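Long-range contact in putative short-chain dehydrogenase/reductase (Burkholderia xenovorans, PDB 5JY1), which binds NAD and is probably an oxidoreductase of the short-chain dehydrogenase/reductase family, possibly acting on 3-oxoacyl-[acyl-carrier-protein] substrates: residues V189-F201 with S224-F238. Numbering follows the deposited sequence.
With NAD (nicotinamide-adenine-dinucleotide), chain E.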
ATOM      1  N   VAL A 189      -2.896  11.987 -13.945  1.00 13.00           N
ATOM      2  CA  VAL A 189      -4.012  11.954 -13.006  1.00 12.93           C
ATOM      3  C   VAL A 189      -3.469  11.421 -11.687  1.00 12.50           C
ATOM      4  O   VAL A 189      -2.960  10.296 -11.634  1.00 13.87           O
ATOM      5  CB  VAL A 189      -5.174  11.065 -13.496  1.00 13.77           C
ATOM      6  CG1 VAL A 189      -6.423  11.284 -12.653  1.00 14.13           C
ATOM      7  CG2 VAL A 189      -5.496  11.296 -14.985  1.00 14.72           C
ATOM      8  N   ASN A 190      -3.562  12.229 -10.635  1.00 12.93           N
ATOM      9  CA  ASN A 190      -3.023  11.888  -9.323  1.00 10.98           C
ATOM     10  C   ASN A 190      -4.024  12.315  -8.255  1.00 11.18           C
ATOM     11  O   ASN A 190      -4.914  13.128  -8.504  1.00 14.96           O
ATOM     12  CB  ASN A 190      -1.662  12.568  -9.103  1.00 13.35           C
ATOM     13  CG  ASN A 190      -0.596  12.060 -10.063  1.00 11.23           C
ATOM     14  OD1 ASN A 190      -0.046  10.970  -9.875  1.00 11.07           O
ATOM     15  ND2 ASN A 190      -0.287  12.851 -11.091  1.00 13.36           N
ATOM     16  N   ALA A 191      -3.871  11.773  -7.046  1.00 13.43           N
ATOM     17  CA  ALA A 191      -4.801  12.079  -5.970  1.00 14.07           C
ATOM     18  C   ALA A 191      -4.033  12.507  -4.725  1.00 16.03           C
ATOM     19  O   ALA A 191      -3.024  11.896  -4.367  1.00 17.54           O
ATOM     20  CB  ALA A 191      -5.708  10.874  -5.644  1.00 13.18           C
ATOM     21  N   ILE A 192      -4.520  13.562  -4.075  1.00 15.02           N
ATOM     22  CA  ILE A 192      -3.936  14.072  -2.837  1.00 17.20           C
ATOM     23  C   ILE A 192      -4.874  13.747  -1.685  1.00 14.69           C
ATOM     24  O   ILE A 192      -6.093  13.920  -1.799  1.00 14.01           O
ATOM     25  CB  ILE A 192      -3.698  15.594  -2.919  1.00 17.13           C
ATOM     26  CG1 ILE A 192      -2.579  15.909  -3.919  1.00 16.86           C
ATOM     27  CG2 ILE A 192      -3.410  16.177  -1.530  1.00 20.01           C
ATOM     28  CD1 ILE A 192      -2.392  17.406  -4.153  1.00 20.90           C
ATOM     29  N   ALA A 193      -4.299  13.284  -0.574  1.00 12.90           N
ATOM     30  CA  ALA A 193      -5.007  13.113   0.694  1.00 13.54           C
ATOM     31  C   ALA A 193      -4.533  14.212   1.640  1.00 12.49           C
ATOM     32  O   ALA A 193      -3.502  14.065   2.318  1.00 13.93           O
ATOM     33  CB  ALA A 193      -4.745  11.726   1.290  1.00 15.87           C
ATOM     34  N   PRO A 194      -5.229  15.331   1.701  1.00 14.41           N
ATOM     35  CA  PRO A 194      -4.757  16.471   2.491  1.00 15.80           C
ATOM     36  C   PRO A 194      -5.368  16.506   3.880  1.00 19.36           C
ATOM     37  O   PRO A 194      -6.419  15.901   4.118  1.00 18.85           O
ATOM     38  CB  PRO A 194      -5.240  17.663   1.659  1.00 17.66           C
ATOM     39  CG  PRO A 194      -6.631  17.168   1.191  1.00 18.60           C
ATOM     40  CD  PRO A 194      -6.459  15.658   0.955  1.00 14.96           C
ATOM     41  N   THR A 195      -4.730  17.211   4.808  1.00 18.10           N
ATOM     42  CA  THR A 195      -5.428  17.719   5.980  1.00 15.44           C
ATOM     43  C   THR A 195      -5.088  19.193   6.106  1.00 18.48           C
ATOM     44  O   THR A 195      -3.950  19.593   5.843  1.00 18.77           O
ATOM     45  CB  THR A 195      -5.077  16.973   7.280  1.00 19.92           C
ATOM     46  OG1 THR A 195      -3.705  17.202   7.636  1.00 18.70           O
ATOM     47  CG2 THR A 195      -5.305  15.486   7.111  1.00 17.48           C
ATOM     48  N   ALA A 196      -6.077  19.999   6.475  1.00 18.29           N
ATOM     49  CA  ALA A 196      -5.837  21.433   6.600  1.00 21.92           C
ATOM     50  C   ALA A 196      -6.977  22.077   7.378  1.00 30.69           C
ATOM     51  O   ALA A 196      -8.022  21.466   7.623  1.00 28.18           O
ATOM     52  CB  ALA A 196      -5.675  22.098   5.231  1.00 20.06           C
ATOM     53  N   MET A 197      -6.757  23.335   7.759  1.00 29.41           N
ATOM     54  CA  MET A 197      -7.730  24.105   8.532  1.00 31.07           C
ATOM     55  C   MET A 197      -8.786  24.658   7.576  1.00 34.25           C
ATOM     56  O   MET A 197      -8.725  25.798   7.112  1.00 35.61           O
ATOM     57  CB  MET A 197      -7.021  25.201   9.321  1.00 27.99           C
ATOM     58  CG  MET A 197      -6.073  24.645  10.390  1.00 31.48           C
ATOM     59  SD  MET A 197      -5.082  25.894  11.250  1.00 37.56           S
ATOM     60  CE  MET A 197      -3.959  26.377   9.942  1.00 32.18           C
ATOM     61  N   GLY A 198      -9.765  23.810   7.260  1.00 36.46           N
ATOM     62  CA  GLY A 198     -10.905  24.181   6.448  1.00 36.59           C
ATOM     63  C   GLY A 198     -12.165  24.346   7.275  1.00 39.04           C
ATOM     64  O   GLY A 198     -12.120  24.532   8.496  1.00 39.13           O
ATOM     65  N   ALA A 199     -13.318  24.269   6.594  1.00 39.21           N
ATOM     66  CA  ALA A 199     -14.592  24.501   7.274  1.00 40.66           C
ATOM     67  C   ALA A 199     -14.824  23.485   8.387  1.00 41.29           C
ATOM     68  O   ALA A 199     -15.284  23.845   9.479  1.00 40.84           O
ATOM     69  CB  ALA A 199     -15.747  24.472   6.270  1.00 37.19           C
ATOM     70  N   THR A 200     -14.501  22.212   8.135  1.00 36.61           N
ATOM     71  CA  THR A 200     -14.680  21.183   9.156  1.00 38.61           C
ATOM     72  C   THR A 200     -13.783  21.437  10.363  1.00 41.44           C
ATOM     73  O   THR A 200     -14.200  21.233  11.511  1.00 40.01           O
ATOM     74  CB  THR A 200     -14.398  19.802   8.560  1.00 38.80           C
ATOM     75  OG1 THR A 200     -15.309  19.550   7.483  1.00 40.84           O
ATOM     76  CG2 THR A 200     -14.560  18.716   9.619  1.00 39.29           C
ATOM     77  N   PHE A 201     -12.546  21.886  10.121  1.00 36.08           N
ATOM     78  CA  PHE A 201     -11.598  22.110  11.209  1.00 37.99           C
ATOM     79  C   PHE A 201     -12.126  23.145  12.195  1.00 39.55           C
ATOM     80  O   PHE A 201     -12.079  22.944  13.415  1.00 34.73           O
ATOM     81  CB  PHE A 201     -10.247  22.553  10.637  1.00 36.94           C
ATOM     82  CG  PHE A 201      -9.194  22.818  11.684  1.00 39.34           C
ATOM     83  CD1 PHE A 201      -9.137  24.038  12.343  1.00 39.78           C
ATOM     84  CD2 PHE A 201      -8.247  21.850  11.992  1.00 42.64           C
ATOM     85  CE1 PHE A 201      -8.173  24.281  13.303  1.00 39.31           C
ATOM     86  CE2 PHE A 201      -7.274  22.089  12.948  1.00 40.68           C
ATOM     87  CZ  PHE A 201      -7.239  23.309  13.605  1.00 38.44           C
ATOM     88  N   SER A 224      -0.727  22.116  12.375  1.00 24.52           N
ATOM     89  CA  SER A 224      -1.873  21.959  11.488  1.00 23.56           C
ATOM     90  C   SER A 224      -1.598  22.599  10.130  1.00 24.03           C
ATOM     91  O   SER A 224      -0.796  23.533  10.012  1.00 27.62           O
ATOM     92  CB  SER A 224      -3.122  22.591  12.111  1.00 30.16           C
ATOM     93  OG  SER A 224      -3.378  22.052  13.399  1.00 33.09           O
ATOM     94  N   GLY A 225      -2.287  22.100   9.104  1.00 19.64           N
ATOM     95  CA  GLY A 225      -2.020  22.546   7.739  1.00 21.46           C
ATOM     96  C   GLY A 225      -2.771  23.819   7.365  1.00 23.20           C
ATOM     97  O   GLY A 225      -3.945  24.002   7.690  1.00 25.09           O
ATOM     98  N   ASP A 226      -2.059  24.719   6.661  1.00 19.82           N
ATOM     99  CA  ASP A 226      -2.674  25.904   6.071  1.00 25.44           C
ATOM    100  C   ASP A 226      -3.075  25.600   4.634  1.00 19.64           C
ATOM    101  O   ASP A 226      -2.236  25.128   3.856  1.00 18.07           O
ATOM    102  CB  ASP A 226      -1.723  27.090   6.095  1.00 23.89           C
ATOM    103  CG  ASP A 226      -2.316  28.322   5.425  1.00 23.90           C
ATOM    104  OD1 ASP A 226      -3.297  28.878   5.967  1.00 28.57           O
ATOM    105  OD2 ASP A 226      -1.803  28.728   4.357  1.00 25.19           O
ATOM    106  N   PRO A 227      -4.339  25.815   4.255  1.00 20.32           N
ATOM    107  CA  PRO A 227      -4.743  25.503   2.872  1.00 19.69           C
ATOM    108  C   PRO A 227      -3.795  26.050   1.814  1.00 17.64           C
ATOM    109  O   PRO A 227      -3.288  25.279   0.992  1.00 20.72           O
ATOM    110  CB  PRO A 227      -6.143  26.127   2.785  1.00 23.93           C
ATOM    111  CG  PRO A 227      -6.675  25.989   4.179  1.00 28.86           C
ATOM    112  CD  PRO A 227      -5.486  26.207   5.094  1.00 20.83           C
ATOM    113  N   GLU A 228      -3.509  27.352   1.836  1.00 18.80           N
ATOM    114  CA  GLU A 228      -2.733  27.934   0.747  1.00 18.34           C
ATOM    115  C   GLU A 228      -1.251  27.588   0.842  1.00 21.59           C
ATOM    116  O   GLU A 228      -0.629  27.255  -0.172  1.00 18.77           O
ATOM    117  CB  GLU A 228      -2.916  29.452   0.708  1.00 22.38           C
ATOM    118  CG  GLU A 228      -2.041  30.120  -0.342  1.00 20.37           C
ATOM    119  CD  GLU A 228      -2.422  31.565  -0.604  1.00 28.26           C
ATOM    120  OE1 GLU A 228      -3.399  32.052   0.011  1.00 31.00           O
ATOM    121  OE2 GLU A 228      -1.740  32.210  -1.434  1.00 29.50           O
ATOM    122  N   GLN A 229      -0.665  27.649   2.042  1.00 23.59           N
ATOM    123  CA  GLN A 229       0.780  27.479   2.185  0.57 21.96           C
ATOM    124  C   GLN A 229       1.203  26.019   2.228  1.00 16.16           C
ATOM    125  O   GLN A 229       2.320  25.692   1.815  1.00 19.49           O
ATOM    126  CB  GLN A 229       1.284  28.178   3.452  0.57 22.24           C
ATOM    127  CG  GLN A 229       1.398  29.686   3.352  0.57 28.05           C
ATOM    128  CD  GLN A 229       2.058  30.292   4.577  0.57 30.88           C
ATOM    129  OE1 GLN A 229       3.152  29.884   4.975  0.57 32.69           O
ATOM    130  NE2 GLN A 229       1.389  31.257   5.192  0.57 33.77           N
ATOM    131  N   ASP A 230       0.343  25.130   2.730  1.00 16.31           N
ATOM    132  CA  ASP A 230       0.726  23.724   2.881  1.00 18.66           C
ATOM    133  C   ASP A 230       0.127  22.803   1.827  1.00 14.87           C
ATOM    134  O   ASP A 230       0.810  21.879   1.380  1.00 16.15           O
ATOM    135  CB  ASP A 230       0.340  23.214   4.275  1.00 17.37           C
ATOM    136  CG  ASP A 230       1.188  23.834   5.371  1.00 20.96           C
ATOM    137  OD1 ASP A 230       2.429  23.780   5.247  1.00 18.56           O
ATOM    138  OD2 ASP A 230       0.622  24.400   6.331  1.00 20.58           O
ATOM    139  N   ILE A 231      -1.128  23.008   1.420  1.00 15.63           N
ATOM    140  CA  ILE A 231      -1.719  22.142   0.401  1.00 18.63           C
ATOM    141  C   ILE A 231      -1.482  22.701  -0.996  1.00 15.98           C
ATOM    142  O   ILE A 231      -1.174  21.946  -1.923  1.00 16.40           O
ATOM    143  CB  ILE A 231      -3.228  21.927   0.662  1.00 16.80           C
ATOM    144  CG1 ILE A 231      -3.500  21.604   2.136  1.00 16.49           C
ATOM    145  CG2 ILE A 231      -3.775  20.826  -0.257  1.00 17.66           C
ATOM    146  CD1 ILE A 231      -2.743  20.396   2.694  1.00 16.56           C
ATOM    147  N   GLY A 232      -1.617  24.019  -1.145  1.00 16.49           N
ATOM    148  CA  GLY A 232      -1.435  24.700  -2.410  1.00 18.10           C
ATOM    149  C   GLY A 232      -0.229  24.246  -3.217  1.00 18.07           C
ATOM    150  O   GLY A 232      -0.351  23.900  -4.393  1.00 15.51           O
ATOM    151  N   PRO A 233       0.967  24.243  -2.616  1.00 15.54           N
ATOM    152  CA  PRO A 233       2.153  23.876  -3.405  1.00 14.23           C
ATOM    153  C   PRO A 233       2.172  22.426  -3.841  1.00 14.25           C
ATOM    154  O   PRO A 233       2.771  22.118  -4.880  1.00 15.21           O
ATOM    155  CB  PRO A 233       3.319  24.204  -2.456  1.00 13.56           C
ATOM    156  CG  PRO A 233       2.759  25.246  -1.536  1.00 16.00           C
ATOM    157  CD  PRO A 233       1.350  24.795  -1.303  1.00 17.84           C
ATOM    158  N   ALA A 234       1.537  21.521  -3.091  1.00 14.27           N
ATOM    159  CA  ALA A 234       1.435  20.140  -3.556  1.00 14.82           C
ATOM    160  C   ALA A 234       0.526  20.052  -4.776  1.00 14.95           C
ATOM    161  O   ALA A 234       0.806  19.309  -5.726  1.00 15.82           O
ATOM    162  CB  ALA A 234       0.919  19.244  -2.429  1.00 15.37           C
ATOM    163  N   ALA A 235      -0.566  20.811  -4.765  1.00 13.32           N
ATOM    164  CA  ALA A 235      -1.408  20.907  -5.950  1.00 12.82           C
ATOM    165  C   ALA A 235      -0.648  21.519  -7.123  1.00 16.44           C
ATOM    166  O   ALA A 235      -0.786  21.066  -8.265  1.00 18.28           O
ATOM    167  CB  ALA A 235      -2.655  21.730  -5.630  1.00 15.74           C
ATOM    168  N   VAL A 236       0.141  22.568  -6.868  1.00 13.97           N
ATOM    169  CA  VAL A 236       0.932  23.168  -7.942  1.00 13.30           C
ATOM    170  C   VAL A 236       1.884  22.139  -8.546  1.00 16.13           C
ATOM    171  O   VAL A 236       2.027  22.049  -9.771  1.00 16.47           O
ATOM    172  CB  VAL A 236       1.685  24.408  -7.423  1.00 14.40           C
ATOM    173  CG1 VAL A 236       2.693  24.895  -8.469  1.00 17.59           C
ATOM    174  CG2 VAL A 236       0.699  25.532  -7.104  1.00 15.78           C
ATOM    175  N   PHE A 237       2.551  21.347  -7.701  1.00 13.53           N
ATOM    176  CA  PHE A 237       3.418  20.285  -8.210  1.00 14.10           C
ATOM    177  C   PHE A 237       2.673  19.394  -9.197  1.00 17.58           C
ATOM    178  O   PHE A 237       3.122  19.188 -10.332  1.00 13.62           O
ATOM    179  CB  PHE A 237       3.968  19.452  -7.049  1.00 13.48           C
ATOM    180  CG  PHE A 237       4.756  18.229  -7.487  1.00 13.56           C
ATOM    181  CD1 PHE A 237       6.002  18.363  -8.094  1.00 14.45           C
ATOM    182  CD2 PHE A 237       4.254  16.954  -7.262  1.00 16.26           C
ATOM    183  CE1 PHE A 237       6.724  17.245  -8.496  1.00 14.95           C
ATOM    184  CE2 PHE A 237       4.975  15.821  -7.648  1.00 15.61           C
ATOM    185  CZ  PHE A 237       6.212  15.971  -8.259  1.00 15.76           C
ATOM    186  N   PHE A 238       1.511  18.882  -8.789  1.00 16.48           N
ATOM    187  CA  PHE A 238       0.754  17.958  -9.623  1.00 15.26           C
ATOM    188  C   PHE A 238       0.038  18.641 -10.777  1.00 17.21           C
ATOM    189  O   PHE A 238      -0.588  17.945 -11.586  1.00 17.51           O
ATOM    190  CB  PHE A 238      -0.266  17.188  -8.774  1.00 14.43           C
ATOM    191  CG  PHE A 238       0.346  16.074  -7.973  1.00 13.73           C
ATOM    192  CD1 PHE A 238       0.920  14.987  -8.614  1.00 14.85           C
ATOM    193  CD2 PHE A 238       0.345  16.106  -6.589  1.00 19.95           C
ATOM    194  CE1 PHE A 238       1.490  13.953  -7.891  1.00 13.41           C
ATOM    195  CE2 PHE A 238       0.913  15.080  -5.859  1.00 20.33           C
ATOM    196  CZ  PHE A 238       1.489  14.002  -6.512  1.00 17.56           C
TER
HETATM  197  PA  NAD E 301     -14.830  22.827   2.692  0.84 24.54           P
HETATM  198  O1A NAD E 301     -16.081  22.311   3.335  0.84 26.92           O
HETATM  199  O2A NAD E 301     -14.078  23.835   3.548  0.84 30.02           O
HETATM  200  O5B NAD E 301     -15.158  23.498   1.198  0.84 21.58           O
HETATM  201  C5B NAD E 301     -16.029  22.792   0.386  0.84 20.55           C
HETATM  202  C4B NAD E 301     -16.350  23.686  -0.880  0.84 21.09           C
HETATM  203  O4B NAD E 301     -17.065  22.991  -1.698  0.84 20.86           O
HETATM  204  C3B NAD E 301     -17.250  24.885  -0.419  0.84 27.25           C
HETATM  205  O3B NAD E 301     -16.768  26.078  -0.957  0.84 25.20           O
HETATM  206  C2B NAD E 301     -18.607  24.522  -0.973  0.84 31.24           C
HETATM  207  O2B NAD E 301     -19.472  25.748  -1.142  0.84 27.98           O
HETATM  208  C1B NAD E 301     -18.289  23.947  -2.118  0.84 25.99           C
HETATM  209  N9A NAD E 301     -19.376  23.122  -2.614  0.84 20.98           N
HETATM  210  C8A NAD E 301     -20.190  22.366  -1.874  0.84 23.64           C
HETATM  211  N7A NAD E 301     -21.045  21.777  -2.685  0.84 25.49           N
HETATM  212  C5A NAD E 301     -20.764  22.168  -3.930  0.84 21.22           C
HETATM  213  C6A NAD E 301     -21.369  21.846  -5.147  0.84 19.96           C
HETATM  214  N6A NAD E 301     -22.476  21.000  -5.571  0.84 22.79           N
HETATM  215  N1A NAD E 301     -20.904  22.368  -6.266  0.84 19.48           N
HETATM  216  C2A NAD E 301     -19.829  23.224  -6.224  0.84 18.91           C
HETATM  217  N3A NAD E 301     -19.240  23.549  -5.048  0.84 19.70           N
HETATM  218  C4A NAD E 301     -19.728  22.998  -3.891  0.84 20.19           C
HETATM  219  O3  NAD E 301     -13.868  21.528   2.356  0.84 24.44           O
HETATM  220  PN  NAD E 301     -12.285  21.314   2.688  0.84 27.36           P
HETATM  221  O1N NAD E 301     -12.128  20.990   4.165  0.84 27.40           O
HETATM  222  O2N NAD E 301     -11.409  22.530   2.335  0.84 26.55           O
HETATM  223  O5D NAD E 301     -11.814  19.975   1.834  0.84 26.66           O
HETATM  224  C5D NAD E 301     -11.624  20.090   0.425  0.84 25.32           C
HETATM  225  C4D NAD E 301     -11.262  18.693  -0.180  0.84 24.73           C
HETATM  226  O4D NAD E 301     -10.308  18.110   0.544  0.84 23.27           O
HETATM  227  C3D NAD E 301     -12.488  17.780  -0.082  0.84 27.44           C
HETATM  228  O3D NAD E 301     -12.566  16.957  -1.145  0.84 24.96           O
HETATM  229  C2D NAD E 301     -12.215  16.970   1.208  0.84 28.03           C
HETATM  230  O2D NAD E 301     -13.039  15.733   1.141  0.84 26.87           O
HETATM  231  C1D NAD E 301     -10.918  16.751   1.158  0.84 26.40           C
HETATM  232  N1N NAD E 301     -10.329  16.537   2.471  0.84 28.64           N
HETATM  233  C2N NAD E 301     -10.089  17.583   3.306  0.84 22.78           C
HETATM  234  C3N NAD E 301      -9.527  17.376   4.569  0.84 22.74           C
HETATM  235  C7N NAD E 301      -9.260  18.530   5.507  0.84 23.83           C
HETATM  236  O7N NAD E 301      -8.603  18.365   6.524  0.84 26.17           O
HETATM  237  N7N NAD E 301      -9.771  19.812   5.220  0.84 25.62           N
HETATM  238  C4N NAD E 301      -9.215  16.101   4.967  0.84 24.35           C
HETATM  239  C5N NAD E 301      -9.446  15.061   4.138  0.84 29.73           C
HETATM  240  C6N NAD E 301     -10.007  15.277   2.871  0.84 30.72           C
HETATM  241  O   HOH W   1      -1.886  15.382 -11.239  1.00 14.25           O
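Strand 189-194 and helix 227-238 run antiparallel at 170°, their axes 9.9 Å apart, and beyond the strand M197 N donates to G225 O (2.9 Å). At the far end N190 lays its side chain against the F238 ring, ND2 lying 3.5 Å from CD1, with amide and ring planes 34° apart. A water joins N190 ND2 to F238 O, while V246 O and E249 N also bond the amide and fix its rotation. I192, its chain extended, sets CD1 against F238 CD2 (3.9 Å) and A234 CB. I231 CD1 reaches P194 CB at 3.8 Å, and its CG1 meets A196 CB. This is the Rossmann fold of short-chain dehydrogenases: the helix packs on the central parallel sheet, its side chains also touching V253 and L251 of neighbouring strand 250-253. Where the strand ends, A196 N gives a hydrogen bond to the nicotinamide carboxamide, NAD O7N (3.0 Å), and A199 N, just after the N-cap G198, binds phosphate oxygen O2A. M197, bent at chi3 (-71°), curls its CE to 3.3 Å from G225 O, while its CG covers one face of the F201 ring. D226 caps the helix through OD2, which accepts from Q229 N at 2.8 Å.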